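Local coordinates for protein tRNA (guanine(9)-N1)-methyltransferase (Schizosaccharomyces pombe, PDB 4JWH) that transfers a methyl group from S-adenosyl-L-methionine to N1 of guanosine 9 in cytoplasmic tRNA, at residues S102-V107 with K207-G212; I106-A111 with V142-T147. All blocks are in the same frame, centred on the assembly; numbering follows the deposited sequence.

In the fold
Contacts 1 and 2 lie on the two edges of one strand, 105-109, in the six-stranded parallel sheet of a SPOUT-type methyltransferase. Their centres are about 7 Å apart, and both lie about 7 Å from the centre of the chain. Both contacts start from the same part of the chain: the sequence leaves strand 105-109, passes through helix 118-137 to strand 143-147 (contact 2), and much later reaches strand 208-212 (contact 1). Ile106 and Val107 belong to both. Because strand 105-109 is held on both edges, the first strand of the sequence becomes a central one, placing the beta-alpha-beta unit of contact 2 beside the strand whose end meets S-adenosyl-L-homocysteine in contact 1.

Contact 1: residues S102-V107 with K207-G212. With SAH (S-adenosyl-L-homocysteine), chain C.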
loop_
_atom_site.group_PDB
_atom_site.type_symbol
_atom_site.label_atom_id
_atom_site.label_comp_id
_atom_site.label_asym_id
_atom_site.label_seq_id
_atom_site.Cartn_x
_atom_site.Cartn_y
_atom_site.Cartn_z
ATOM N N SER A 102 -10.774 5.295 -9.685
ATOM C CA SER A 102 -9.830 4.618 -10.552
ATOM C C SER A 102 -10.199 3.129 -10.549
ATOM O O SER A 102 -10.703 2.608 -9.564
ATOM C CB SER A 102 -8.418 4.823 -9.964
ATOM O OG SER A 102 -7.438 3.998 -10.580
ATOM N N SER A 103 -9.945 2.431 -11.642
ATOM C CA SER A 103 -10.127 0.984 -11.638
ATOM C C SER A 103 -8.950 0.242 -10.934
ATOM O O SER A 103 -9.018 -0.961 -10.699
ATOM C CB SER A 103 -10.328 0.490 -13.069
ATOM O OG SER A 103 -9.232 0.902 -13.850
ATOM N N ILE A 104 -7.881 0.955 -10.577
ATOM C CA ILE A 104 -6.741 0.296 -9.902
ATOM C C ILE A 104 -7.140 -0.415 -8.607
ATOM O O ILE A 104 -7.998 0.079 -7.863
ATOM C CB ILE A 104 -5.566 1.282 -9.687
ATOM C CG1 ILE A 104 -4.990 1.654 -11.054
ATOM C CG2 ILE A 104 -4.446 0.679 -8.802
ATOM C CD1 ILE A 104 -4.176 2.975 -11.099
ATOM N N ARG A 105 -6.558 -1.601 -8.380
ATOM C CA ARG A 105 -6.600 -2.272 -7.086
ATOM C C ARG A 105 -5.276 -1.997 -6.394
ATOM O O ARG A 105 -4.229 -2.112 -7.022
ATOM C CB ARG A 105 -6.774 -3.788 -7.221
ATOM C CG ARG A 105 -8.230 -4.254 -7.396
ATOM C CD ARG A 105 -8.917 -3.604 -8.587
ATOM N NE ARG A 105 -8.205 -3.786 -9.854
ATOM C CZ ARG A 105 -8.282 -4.875 -10.624
ATOM N NH1 ARG A 105 -9.006 -5.931 -10.236
ATOM N NH2 ARG A 105 -7.616 -4.907 -11.775
ATOM N N ILE A 106 -5.325 -1.626 -5.122
ATOM C CA ILE A 106 -4.102 -1.593 -4.297
ATOM C C ILE A 106 -4.241 -2.597 -3.174
ATOM O O ILE A 106 -5.223 -2.593 -2.461
ATOM C CB ILE A 106 -3.752 -0.169 -3.761
ATOM C CG1 ILE A 106 -3.460 0.790 -4.940
ATOM C CG2 ILE A 106 -2.585 -0.248 -2.711
ATOM C CD1 ILE A 106 -2.986 2.224 -4.550
ATOM N N VAL A 107 -3.248 -3.460 -3.025
ATOM C CA VAL A 107 -3.290 -4.539 -2.034
ATOM C C VAL A 107 -2.333 -4.274 -0.871
ATOM O O VAL A 107 -1.110 -4.116 -1.077
ATOM C CB VAL A 107 -2.878 -5.887 -2.670
ATOM C CG1 VAL A 107 -2.799 -6.976 -1.644
ATOM C CG2 VAL A 107 -3.807 -6.271 -3.844
ATOM N N LYS A 207 -3.582 -2.434 -13.697
ATOM C CA LYS A 207 -2.668 -3.155 -12.812
ATOM C C LYS A 207 -3.069 -3.162 -11.325
ATOM O O LYS A 207 -3.973 -2.438 -10.871
ATOM C CB LYS A 207 -1.225 -2.639 -12.994
ATOM C CG LYS A 207 -0.691 -2.800 -14.452
ATOM C CD LYS A 207 -0.354 -4.241 -14.766
ATOM C CE LYS A 207 0.133 -4.415 -16.182
ATOM N NZ LYS A 207 1.309 -3.544 -16.472
ATOM N N ILE A 208 -2.373 -3.995 -10.563
ATOM C CA ILE A 208 -2.739 -4.228 -9.202
ATOM C C ILE A 208 -1.447 -4.074 -8.450
ATOM O O ILE A 208 -0.509 -4.819 -8.699
ATOM C CB ILE A 208 -3.363 -5.631 -9.032
ATOM C CG1 ILE A 208 -4.644 -5.745 -9.883
ATOM C CG2 ILE A 208 -3.629 -5.908 -7.567
ATOM C CD1 ILE A 208 -5.171 -7.168 -9.998
ATOM N N TYR A 209 -1.378 -3.077 -7.573
ATOM C CA TYR A 209 -0.100 -2.718 -6.907
ATOM C C TYR A 209 -0.127 -3.221 -5.501
ATOM O O TYR A 209 -1.101 -3.013 -4.822
ATOM C CB TYR A 209 0.135 -1.187 -6.957
ATOM C CG TYR A 209 0.317 -0.793 -8.396
ATOM C CD1 TYR A 209 1.531 -1.030 -9.041
ATOM C CD2 TYR A 209 -0.753 -0.289 -9.142
ATOM C CE1 TYR A 209 1.701 -0.710 -10.399
ATOM C CE2 TYR A 209 -0.601 0.016 -10.494
ATOM C CZ TYR A 209 0.630 -0.208 -11.110
ATOM O OH TYR A 209 0.808 0.092 -12.434
ATOM N N ILE A 210 0.929 -3.907 -5.074
ATOM C CA ILE A 210 0.972 -4.480 -3.728
ATOM C C ILE A 210 1.916 -3.679 -2.840
ATOM O O ILE A 210 3.033 -3.384 -3.239
ATOM C CB ILE A 210 1.431 -5.950 -3.737
ATOM C CG1 ILE A 210 0.559 -6.788 -4.701
ATOM C CG2 ILE A 210 1.355 -6.572 -2.322
ATOM C CD1 ILE A 210 1.281 -8.047 -5.194
ATOM N N ILE A 211 1.455 -3.354 -1.634
ATOM C CA ILE A 211 2.302 -2.790 -0.564
ATOM C C ILE A 211 2.471 -3.847 0.530
ATOM O O ILE A 211 1.472 -4.439 0.984
ATOM C CB ILE A 211 1.680 -1.503 0.035
ATOM C CG1 ILE A 211 1.352 -0.496 -1.093
ATOM C CG2 ILE A 211 2.611 -0.904 1.112
ATOM C CD1 ILE A 211 0.492 0.691 -0.676
ATOM N N GLY A 212 3.718 -4.111 0.940
ATOM C CA GLY A 212 3.958 -4.956 2.129
ATOM C C GLY A 212 3.404 -4.362 3.416
ATOM O O GLY A 212 3.801 -3.271 3.827
HETATM N N SAH C . 11.877 -4.586 4.726
HETATM C CA SAH C . 10.481 -4.426 4.350
HETATM C CB SAH C . 10.036 -3.050 4.913
HETATM C CG SAH C . 9.163 -2.334 3.969
HETATM S SD SAH C . 8.329 -0.828 4.283
HETATM C C SAH C . 10.363 -4.788 2.876
HETATM O O SAH C . 9.605 -4.315 2.083
HETATM O OXT SAH C . 11.037 -5.674 2.443
HETATM C "C5'" SAH C . 6.680 -1.271 3.909
HETATM C "C4'" SAH C . 6.261 -1.311 2.444
HETATM O "O4'" SAH C . 6.250 -0.053 1.844
HETATM C "C3'" SAH C . 7.083 -2.200 1.503
HETATM O "O3'" SAH C . 6.735 -3.551 1.591
HETATM C "C2'" SAH C . 6.831 -1.616 0.156
HETATM O "O2'" SAH C . 5.667 -2.184 -0.350
HETATM C "C1'" SAH C . 6.645 -0.164 0.507
HETATM N N9 SAH C . 7.822 0.667 0.206
HETATM C C8 SAH C . 8.531 1.346 1.064
HETATM N N7 SAH C . 9.472 2.049 0.491
HETATM C C5 SAH C . 9.351 1.852 -0.785
HETATM C C6 SAH C . 10.034 2.295 -2.002
HETATM N N6 SAH C . 11.054 3.110 -1.929
HETATM N N1 SAH C . 9.596 1.848 -3.153
HETATM C C2 SAH C . 8.565 1.026 -3.232
HETATM N N3 SAH C . 7.915 0.572 -2.191
HETATM C C4 SAH C . 8.246 0.944 -0.961
HETATM O O HOH W 1 -6.450 -2.647 -11.983
#
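Residues 105-107 of strand 105-109 pair in parallel with strand 208-212 near the middle of the sheet, a buried contact that illustrates how a parallel strand can deliver its C-terminal end to the bound S-adenosyl-L-homocysteine, the demethylated form of the methyl donor. Arg105 O accepts from Tyr209 N at 3.1 Å, Val107 N donates to Tyr209 O, and Ile211 N reaches Val107 O at 2.7 Å in a nearly linear bond. One residue farther on, the backbone N of Gly212 donates to O2' of the ligand at 3.0 Å; a CB on this residue would run into O3'.

On one face, Arg105, Val107 and Ile208 pack together. Arg105, bent at chi2 and chi3 (56° and 55°), folds back so that one face of its guanidinium lies over Ile208 CG1, with NH2 3.6 Å from that carbon. A water in the guanidinium plane accepts from NH2 at 2.6 Å and also lies 2.7 Å from Lys207 O, to which it can donate. Replacing Arg105 by an alanine removes the guanidinium, which would probably strip Ile208 CG1 of the cover on that side and leave the water without its NH2 donor. Val107 CG2 meets Ile208 CG2 at 3.7 Å. On the face of Ile106 and Tyr209, the ring of Tyr209 takes Ile104 CG2, from the loop before the strand, at its edge, 3.8 Å from CD2, while Tyr209 OH is hydrogen-bonded to Asp204 N; farther along, Ile106 CG2 touches Ile211 CD1.

Helix 254-267 covers the face of Ile106 and Tyr209, through Phe258 and Leu261 on Ile106, while Phe182 packs on Val107 and Ile208 and strand 189-192 flanks strand 208-212.

Contact 2: residues I106-A111 with V142-T147; sequences IVLDCA and VELFAT
Leu108 and Phe145 are joined by a 2.7 Å bond from Leu108 N to Phe145 O, one of five backbone hydrogen bonds that tie together the two strands of a beta-alpha-beta unit, with helix 118-137 as the crossover. Ile106 N donates to Glu143 O and Ile106 O accepts from Phe145 N; Leu108 O then takes Thr147 N, and Cys110 N reaches Thr147 O at 2.8 Å, carrying the pairing just past the strand.

Side chains fill in on both faces. Leu144, with CG anti to its backbone N (chi1 -172°), brings CD1 to 3.9 Å from Leu108 CG, and Ile106 CG1 packs on Val142 CG2. On the face of Val107 and Thr147 the two side chains cross at about a right angle, and the methyl CG1 of Val107 lies against the hydroxyl, 3.3 Å from Thr147 OG1.

In the next shell, Phe258 of helix 254-267 packs on Ile106 and Leu144, while on the face of Val107 the ring of Phe145 stands edge-to-face with Phe182, and Tyr178 touches Val107, Asp109 and Thr147. Asp109 OD2 forms a salt bridge with Lys227 NZ and a hydrogen bond with Tyr191 OH. The other carboxylate oxygen is linked back to the neighbouring strand through a water, which donates to Asp109 OD1 at 2.6 Å and accepts from Thr147 OG1 at 2.7 Å.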
loop_
_atom_site.group_PDB
_atom_site.type_symbol
_atom_site.label_atom_id
_atom_site.label_comp_id
_atom_site.label_asym_id
_atom_site.label_seq_id
_atom_site.Cartn_x
_atom_site.Cartn_y
_atom_site.Cartn_z
ATOM N N ILE A 106 -5.325 -1.626 -5.122
ATOM C CA ILE A 106 -4.102 -1.593 -4.297
ATOM C C ILE A 106 -4.241 -2.597 -3.174
ATOM O O ILE A 106 -5.223 -2.593 -2.461
ATOM C CB ILE A 106 -3.752 -0.169 -3.761
ATOM C CG1 ILE A 106 -3.460 0.790 -4.940
ATOM C CG2 ILE A 106 -2.585 -0.248 -2.711
ATOM C CD1 ILE A 106 -2.986 2.224 -4.550
ATOM N N VAL A 107 -3.248 -3.460 -3.025
ATOM C CA VAL A 107 -3.290 -4.539 -2.034
ATOM C C VAL A 107 -2.333 -4.274 -0.871
ATOM O O VAL A 107 -1.110 -4.116 -1.077
ATOM C CB VAL A 107 -2.878 -5.887 -2.670
ATOM C CG1 VAL A 107 -2.799 -6.976 -1.644
ATOM C CG2 VAL A 107 -3.807 -6.271 -3.844
ATOM N N LEU A 108 -2.871 -4.283 0.350
ATOM C CA LEU A 108 -2.015 -4.403 1.517
ATOM C C LEU A 108 -1.797 -5.893 1.813
ATOM O O LEU A 108 -2.756 -6.632 2.161
ATOM C CB LEU A 108 -2.589 -3.633 2.710
ATOM C CG LEU A 108 -3.077 -2.205 2.416
ATOM C CD1 LEU A 108 -3.635 -1.514 3.649
ATOM C CD2 LEU A 108 -2.005 -1.334 1.702
ATOM N N ASP A 109 -0.548 -6.340 1.619
ATOM C CA ASP A 109 -0.190 -7.735 1.815
ATOM C C ASP A 109 0.072 -7.927 3.305
ATOM O O ASP A 109 1.138 -7.575 3.811
ATOM C CB ASP A 109 1.054 -8.111 0.994
ATOM C CG ASP A 109 1.581 -9.513 1.305
ATOM O OD1 ASP A 109 0.855 -10.363 1.881
ATOM O OD2 ASP A 109 2.728 -9.787 0.915
ATOM N N CYS A 110 -0.915 -8.484 3.998
ATOM C CA CYS A 110 -0.825 -8.595 5.442
ATOM C C CYS A 110 -0.363 -9.970 5.900
ATOM O O CYS A 110 -0.837 -10.464 6.901
ATOM C CB CYS A 110 -2.166 -8.232 6.108
ATOM S SG CYS A 110 -2.775 -6.559 5.787
ATOM N N ALA A 111 0.592 -10.554 5.194
ATOM C CA ALA A 111 1.110 -11.880 5.515
ATOM C C ALA A 111 2.219 -11.946 6.548
ATOM O O ALA A 111 2.767 -13.032 6.778
ATOM C CB ALA A 111 1.574 -12.593 4.212
ATOM N N VAL A 142 -9.319 4.188 -5.174
ATOM C CA VAL A 142 -9.116 2.883 -5.750
ATOM C C VAL A 142 -9.886 1.863 -4.950
ATOM O O VAL A 142 -10.504 2.217 -3.930
ATOM C CB VAL A 142 -7.602 2.512 -5.733
ATOM C CG1 VAL A 142 -6.838 3.510 -6.558
ATOM C CG2 VAL A 142 -7.055 2.473 -4.305
ATOM N N GLU A 143 -9.815 0.596 -5.365
ATOM C CA GLU A 143 -10.261 -0.490 -4.498
ATOM C C GLU A 143 -9.083 -0.977 -3.658
ATOM O O GLU A 143 -8.067 -1.484 -4.193
ATOM C CB GLU A 143 -10.917 -1.651 -5.294
ATOM C CG GLU A 143 -12.367 -1.364 -5.789
ATOM C CD GLU A 143 -13.464 -1.254 -4.710
ATOM O OE1 GLU A 143 -13.305 -1.647 -3.530
ATOM O OE2 GLU A 143 -14.553 -0.772 -5.067
ATOM N N LEU A 144 -9.225 -0.778 -2.350
ATOM C CA LEU A 144 -8.261 -1.211 -1.353
ATOM C C LEU A 144 -8.518 -2.636 -0.864
ATOM O O LEU A 144 -9.616 -2.954 -0.423
ATOM C CB LEU A 144 -8.251 -0.223 -0.166
ATOM C CG LEU A 144 -7.182 -0.377 0.933
ATOM C CD1 LEU A 144 -5.805 -0.358 0.296
ATOM C CD2 LEU A 144 -7.311 0.744 2.042
ATOM N N PHE A 145 -7.505 -3.496 -0.953
ATOM C CA PHE A 145 -7.608 -4.861 -0.467
ATOM C C PHE A 145 -6.635 -5.007 0.666
ATOM O O PHE A 145 -5.546 -4.371 0.657
ATOM C CB PHE A 145 -7.284 -5.907 -1.551
ATOM C CG PHE A 145 -8.416 -6.143 -2.541
ATOM C CD1 PHE A 145 -9.097 -7.375 -2.583
ATOM C CD2 PHE A 145 -8.786 -5.142 -3.425
ATOM C CE1 PHE A 145 -10.130 -7.598 -3.497
ATOM C CE2 PHE A 145 -9.817 -5.347 -4.339
ATOM C CZ PHE A 145 -10.511 -6.587 -4.358
ATOM N N ALA A 146 -7.028 -5.813 1.648
ATOM C CA ALA A 146 -6.106 -6.256 2.704
ATOM C C ALA A 146 -6.082 -7.802 2.711
ATOM O O ALA A 146 -7.035 -8.460 3.191
ATOM C CB ALA A 146 -6.538 -5.720 4.031
ATOM N N THR A 147 -5.009 -8.381 2.176
ATOM C CA THR A 147 -4.956 -9.837 1.973
ATOM C C THR A 147 -4.144 -10.552 3.062
ATOM O O THR A 147 -3.292 -9.934 3.711
ATOM C CB THR A 147 -4.448 -10.206 0.528
ATOM O OG1 THR A 147 -3.139 -9.654 0.312
ATOM C CG2 THR A 147 -5.411 -9.672 -0.553
HETATM O O HOH W 2 -1.299 -11.569 0.937
#